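Local atomic coordinates of spindle pole body-associated protein VIK1 (PDB entry 2O0A), a protein that recruits the minus end-directed kinesin Kar3 to microtubules and, paired with it, cross-links antiparallel microtubules and helps organise them. Residues 234-243 against 279-290. Sequence-based numbering, arbitrary orientation.
Sequences IEQFDKSIFK and LLTISEEVQTQL
The ring of Phe242 lies flat over Glu285, whose CB sits 3.6 Å from the ring centroid and only 4° off the normal, a CH-pi contact. Ile241 CG2 covers the opposite face, so the ring is sandwiched, while Phe242 CE2 reaches Leu290 CD2 at 3.8 Å. A chi1 of -59°, with CG opposite the carbonyl carbon, swings the ring across to helix 276-289. Deeper in, Phe237 turns its ring edge to Ile282, CE2 to CG2 3.7 Å, and to CG2 of Val286. Packing is tightest where Ile234 CG2 meets Ile282 CD1 at 3.3 Å. The axes of segments 234-243 and 279-289 come within 11.1 Å and run 30° from parallel in the C-terminal domain of Vik1, which has a kinesin motor fold but lacks a nucleotide-binding site; strand 265-270 backs Leu279, Val286 and Leu290, and helix 250-261 lies against Phe237 and Ile241. Without the ring, as with an alanine at Phe242, a gap would probably open between Glu285 CB and Ile241 CG2. Toward solvent the contact turns polar: exposed Lys243, its chain bent at chi2, reaches in to the buried Glu285 and to Asp238, NZ donating to Glu285 OE2 (2.7 Å) and to the syn lone pair of Asp238 OD2 (3.0 Å). Here too, exposed Gln289 lays its CB obliquely against the Phe242 ring.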
loop_
_atom_site.group_PDB
_atom_site.type_symbol
_atom_site.label_atom_id
_atom_site.label_comp_id
_atom_site.label_asym_id
_atom_site.label_seq_id
_atom_site.Cartn_x
_atom_site.Cartn_y
_atom_site.Cartn_z
ATOM N N ILE A 234 -7.299 -9.355 -6.668
ATOM C CA ILE A 234 -5.943 -9.843 -6.416
ATOM C C ILE A 234 -5.474 -10.819 -7.503
ATOM O O ILE A 234 -4.310 -10.812 -7.900
ATOM C CB ILE A 234 -5.851 -10.493 -5.024
ATOM C CG1 ILE A 234 -6.031 -9.426 -3.939
ATOM C CG2 ILE A 234 -4.535 -11.233 -4.852
ATOM C CD1 ILE A 234 -6.386 -9.988 -2.572
ATOM N N GLU A 235 -6.401 -11.663 -7.955
ATOM C CA GLU A 235 -6.114 -12.643 -8.988
ATOM C C GLU A 235 -5.888 -11.995 -10.340
ATOM O O GLU A 235 -5.040 -12.449 -11.115
ATOM C CB GLU A 235 -7.246 -13.656 -9.079
ATOM C CG GLU A 235 -7.289 -14.611 -7.911
ATOM C CD GLU A 235 -8.485 -15.536 -7.973
ATOM O OE1 GLU A 235 -9.481 -15.195 -8.655
ATOM O OE2 GLU A 235 -8.429 -16.596 -7.319
ATOM N N GLN A 236 -6.629 -10.918 -10.601
ATOM C CA GLN A 236 -6.429 -10.115 -11.804
ATOM C C GLN A 236 -5.022 -9.513 -11.804
ATOM O O GLN A 236 -4.318 -9.567 -12.809
ATOM C CB GLN A 236 -7.513 -9.043 -11.935
ATOM C CG GLN A 236 -7.751 -8.570 -13.362
ATOM C CD GLN A 236 -9.046 -7.791 -13.521
ATOM O OE1 GLN A 236 -9.074 -6.745 -14.167
ATOM N NE2 GLN A 236 -10.126 -8.300 -12.935
ATOM N N PHE A 237 -4.594 -8.984 -10.656
ATOM C CA PHE A 237 -3.215 -8.540 -10.486
ATOM C C PHE A 237 -2.239 -9.673 -10.796
ATOM O O PHE A 237 -1.292 -9.509 -11.562
ATOM C CB PHE A 237 -3.017 -7.996 -9.061
ATOM C CG PHE A 237 -1.594 -8.025 -8.565
ATOM C CD1 PHE A 237 -0.605 -7.240 -9.154
ATOM C CD2 PHE A 237 -1.248 -8.819 -7.472
ATOM C CE1 PHE A 237 0.709 -7.260 -8.665
ATOM C CE2 PHE A 237 0.048 -8.847 -6.984
ATOM C CZ PHE A 237 1.035 -8.065 -7.577
ATOM N N ASP A 238 -2.484 -10.838 -10.206
ATOM C CA ASP A 238 -1.584 -11.969 -10.391
ATOM C C ASP A 238 -1.492 -12.391 -11.858
ATOM O O ASP A 238 -0.396 -12.601 -12.373
ATOM C CB ASP A 238 -2.045 -13.155 -9.547
ATOM C CG ASP A 238 -1.099 -14.330 -9.644
ATOM O OD1 ASP A 238 -0.001 -14.241 -9.069
ATOM O OD2 ASP A 238 -1.449 -15.342 -10.303
ATOM N N LYS A 239 -2.654 -12.524 -12.496
ATOM C CA LYS A 239 -2.750 -12.902 -13.911
ATOM C C LYS A 239 -2.104 -11.866 -14.805
ATOM O O LYS A 239 -1.282 -12.203 -15.661
ATOM C CB LYS A 239 -4.209 -13.081 -14.328
ATOM C CG LYS A 239 -4.663 -14.519 -14.466
ATOM C CD LYS A 239 -6.085 -14.595 -14.994
ATOM C CE LYS A 239 -7.092 -14.130 -13.955
ATOM N NZ LYS A 239 -8.494 -14.392 -14.385
ATOM N N SER A 240 -2.474 -10.605 -14.593
ATOM C CA SER A 240 -2.024 -9.508 -15.451
ATOM C C SER A 240 -0.551 -9.141 -15.280
ATOM O O SER A 240 0.041 -8.579 -16.198
ATOM C CB SER A 240 -2.897 -8.267 -15.242
ATOM O OG SER A 240 -2.488 -7.538 -14.098
ATOM N N ILE A 241 0.028 -9.443 -14.113
ATOM C CA ILE A 241 1.440 -9.153 -13.834
ATOM C C ILE A 241 2.378 -10.358 -13.991
ATOM O O ILE A 241 3.417 -10.251 -14.645
ATOM C CB ILE A 241 1.646 -8.486 -12.425
ATOM C CG1 ILE A 241 1.031 -7.073 -12.371
ATOM C CG2 ILE A 241 3.131 -8.485 -11.996
ATOM C CD1 ILE A 241 1.554 -6.081 -13.417
ATOM N N PHE A 242 2.014 -11.498 -13.399
ATOM C CA PHE A 242 2.905 -12.657 -13.358
ATOM C C PHE A 242 2.610 -13.741 -14.402
ATOM O O PHE A 242 3.500 -14.518 -14.732
ATOM C CB PHE A 242 2.903 -13.295 -11.964
ATOM C CG PHE A 242 3.343 -12.363 -10.868
ATOM C CD1 PHE A 242 2.433 -11.932 -9.905
ATOM C CD2 PHE A 242 4.661 -11.912 -10.806
ATOM C CE1 PHE A 242 2.832 -11.078 -8.887
ATOM C CE2 PHE A 242 5.068 -11.044 -9.790
ATOM C CZ PHE A 242 4.145 -10.629 -8.833
ATOM N N LYS A 243 1.376 -13.796 -14.895
ATOM C CA LYS A 243 0.957 -14.868 -15.813
ATOM C C LYS A 243 0.940 -14.469 -17.292
ATOM O O LYS A 243 1.626 -15.095 -18.109
ATOM C CB LYS A 243 -0.392 -15.454 -15.389
ATOM C CG LYS A 243 -0.284 -16.686 -14.507
ATOM C CD LYS A 243 0.062 -16.349 -13.075
ATOM C CE LYS A 243 0.650 -17.539 -12.336
ATOM N NZ LYS A 243 0.846 -17.185 -10.892
ATOM N N LEU A 279 -2.801 -15.914 -1.210
ATOM C CA LEU A 279 -2.060 -14.694 -0.884
ATOM C C LEU A 279 -0.603 -14.997 -0.509
ATOM O O LEU A 279 0.308 -14.253 -0.886
ATOM C CB LEU A 279 -2.786 -13.845 0.182
ATOM C CG LEU A 279 -3.826 -12.819 -0.335
ATOM C CD1 LEU A 279 -4.953 -13.437 -1.164
ATOM C CD2 LEU A 279 -4.407 -11.936 0.782
ATOM N N LEU A 280 -0.361 -16.106 0.191
ATOM C CA LEU A 280 1.023 -16.518 0.445
ATOM C C LEU A 280 1.748 -16.827 -0.865
ATOM O O LEU A 280 2.865 -16.388 -1.074
ATOM C CB LEU A 280 1.079 -17.713 1.406
ATOM C CG LEU A 280 0.613 -17.435 2.838
ATOM C CD1 LEU A 280 0.446 -18.751 3.574
ATOM C CD2 LEU A 280 1.602 -16.511 3.568
ATOM N N THR A 281 1.099 -17.558 -1.772
ATOM C CA THR A 281 1.709 -17.823 -3.075
ATOM C C THR A 281 2.078 -16.538 -3.830
ATOM O O THR A 281 3.166 -16.414 -4.389
ATOM C CB THR A 281 0.806 -18.734 -3.926
ATOM O OG1 THR A 281 0.692 -19.995 -3.264
ATOM C CG2 THR A 281 1.393 -18.937 -5.337
ATOM N N ILE A 282 1.172 -15.572 -3.817
ATOM C CA ILE A 282 1.402 -14.298 -4.492
ATOM C C ILE A 282 2.568 -13.555 -3.860
ATOM O O ILE A 282 3.392 -12.980 -4.572
ATOM C CB ILE A 282 0.115 -13.461 -4.534
ATOM C CG1 ILE A 282 -0.909 -14.199 -5.404
ATOM C CG2 ILE A 282 0.390 -12.053 -5.092
ATOM C CD1 ILE A 282 -2.286 -13.616 -5.416
ATOM N N SER A 283 2.659 -13.626 -2.535
ATOM C CA SER A 283 3.756 -12.986 -1.814
ATOM C C SER A 283 5.109 -13.502 -2.304
ATOM O O SER A 283 6.079 -12.744 -2.383
ATOM C CB SER A 283 3.592 -13.148 -0.295
ATOM O OG SER A 283 3.981 -14.440 0.155
ATOM N N GLU A 284 5.179 -14.788 -2.650
ATOM C CA GLU A 284 6.433 -15.325 -3.201
ATOM C C GLU A 284 6.765 -14.797 -4.608
ATOM O O GLU A 284 7.926 -14.511 -4.909
ATOM C CB GLU A 284 6.453 -16.862 -3.171
ATOM C CG GLU A 284 7.864 -17.438 -3.275
ATOM C CD GLU A 284 7.915 -18.954 -3.192
ATOM O OE1 GLU A 284 7.166 -19.544 -2.384
ATOM O OE2 GLU A 284 8.724 -19.556 -3.928
ATOM N N GLU A 285 5.753 -14.653 -5.453
ATOM C CA GLU A 285 5.927 -14.090 -6.787
ATOM C C GLU A 285 6.351 -12.620 -6.748
ATOM O O GLU A 285 7.191 -12.184 -7.530
ATOM C CB GLU A 285 4.635 -14.205 -7.576
ATOM C CG GLU A 285 4.160 -15.621 -7.839
ATOM C CD GLU A 285 2.893 -15.598 -8.633
ATOM O OE1 GLU A 285 1.843 -15.236 -8.053
ATOM O OE2 GLU A 285 2.945 -15.906 -9.846
ATOM N N VAL A 286 5.752 -11.860 -5.834
ATOM C CA VAL A 286 6.117 -10.459 -5.665
ATOM C C VAL A 286 7.612 -10.307 -5.384
ATOM O O VAL A 286 8.276 -9.447 -5.975
ATOM C CB VAL A 286 5.286 -9.795 -4.532
ATOM C CG1 VAL A 286 5.912 -8.457 -4.077
ATOM C CG2 VAL A 286 3.849 -9.603 -4.978
ATOM N N GLN A 287 8.129 -11.162 -4.506
ATOM C CA GLN A 287 9.495 -11.034 -3.998
ATOM C C GLN A 287 10.551 -11.773 -4.823
ATOM O O GLN A 287 11.748 -11.663 -4.526
ATOM C CB GLN A 287 9.550 -11.484 -2.530
ATOM C CG GLN A 287 8.672 -10.633 -1.615
ATOM C CD GLN A 287 8.626 -11.152 -0.191
ATOM O OE1 GLN A 287 9.455 -10.783 0.646
ATOM N NE2 GLN A 287 7.638 -11.993 0.102
ATOM N N THR A 288 10.120 -12.514 -5.847
ATOM C CA THR A 288 11.065 -13.260 -6.699
ATOM C C THR A 288 11.022 -12.896 -8.189
ATOM O O THR A 288 12.022 -13.048 -8.901
ATOM C CB THR A 288 10.937 -14.818 -6.530
ATOM O OG1 THR A 288 9.623 -15.256 -6.899
ATOM C CG2 THR A 288 11.239 -15.248 -5.100
ATOM N N GLN A 289 9.881 -12.404 -8.653
ATOM C CA GLN A 289 9.677 -12.167 -10.081
ATOM C C GLN A 289 9.702 -10.687 -10.470
ATOM O O GLN A 289 9.555 -10.347 -11.648
ATOM C CB GLN A 289 8.383 -12.833 -10.548
ATOM C CG GLN A 289 8.354 -14.345 -10.359
ATOM C CD GLN A 289 7.287 -15.024 -11.206
ATOM O OE1 GLN A 289 7.115 -14.705 -12.386
ATOM N NE2 GLN A 289 6.575 -15.974 -10.611
ATOM N N LEU A 290 9.885 -9.820 -9.475
ATOM C CA LEU A 290 9.965 -8.372 -9.697
ATOM C C LEU A 290 11.323 -7.819 -9.246
ATOM O O LEU A 290 12.054 -7.236 -10.047
ATOM C CB LEU A 290 8.807 -7.634 -8.999
ATOM C CG LEU A 290 7.343 -8.063 -9.213
ATOM C CD1 LEU A 290 6.427 -7.336 -8.234
ATOM C CD2 LEU A 290 6.850 -7.853 -10.648
#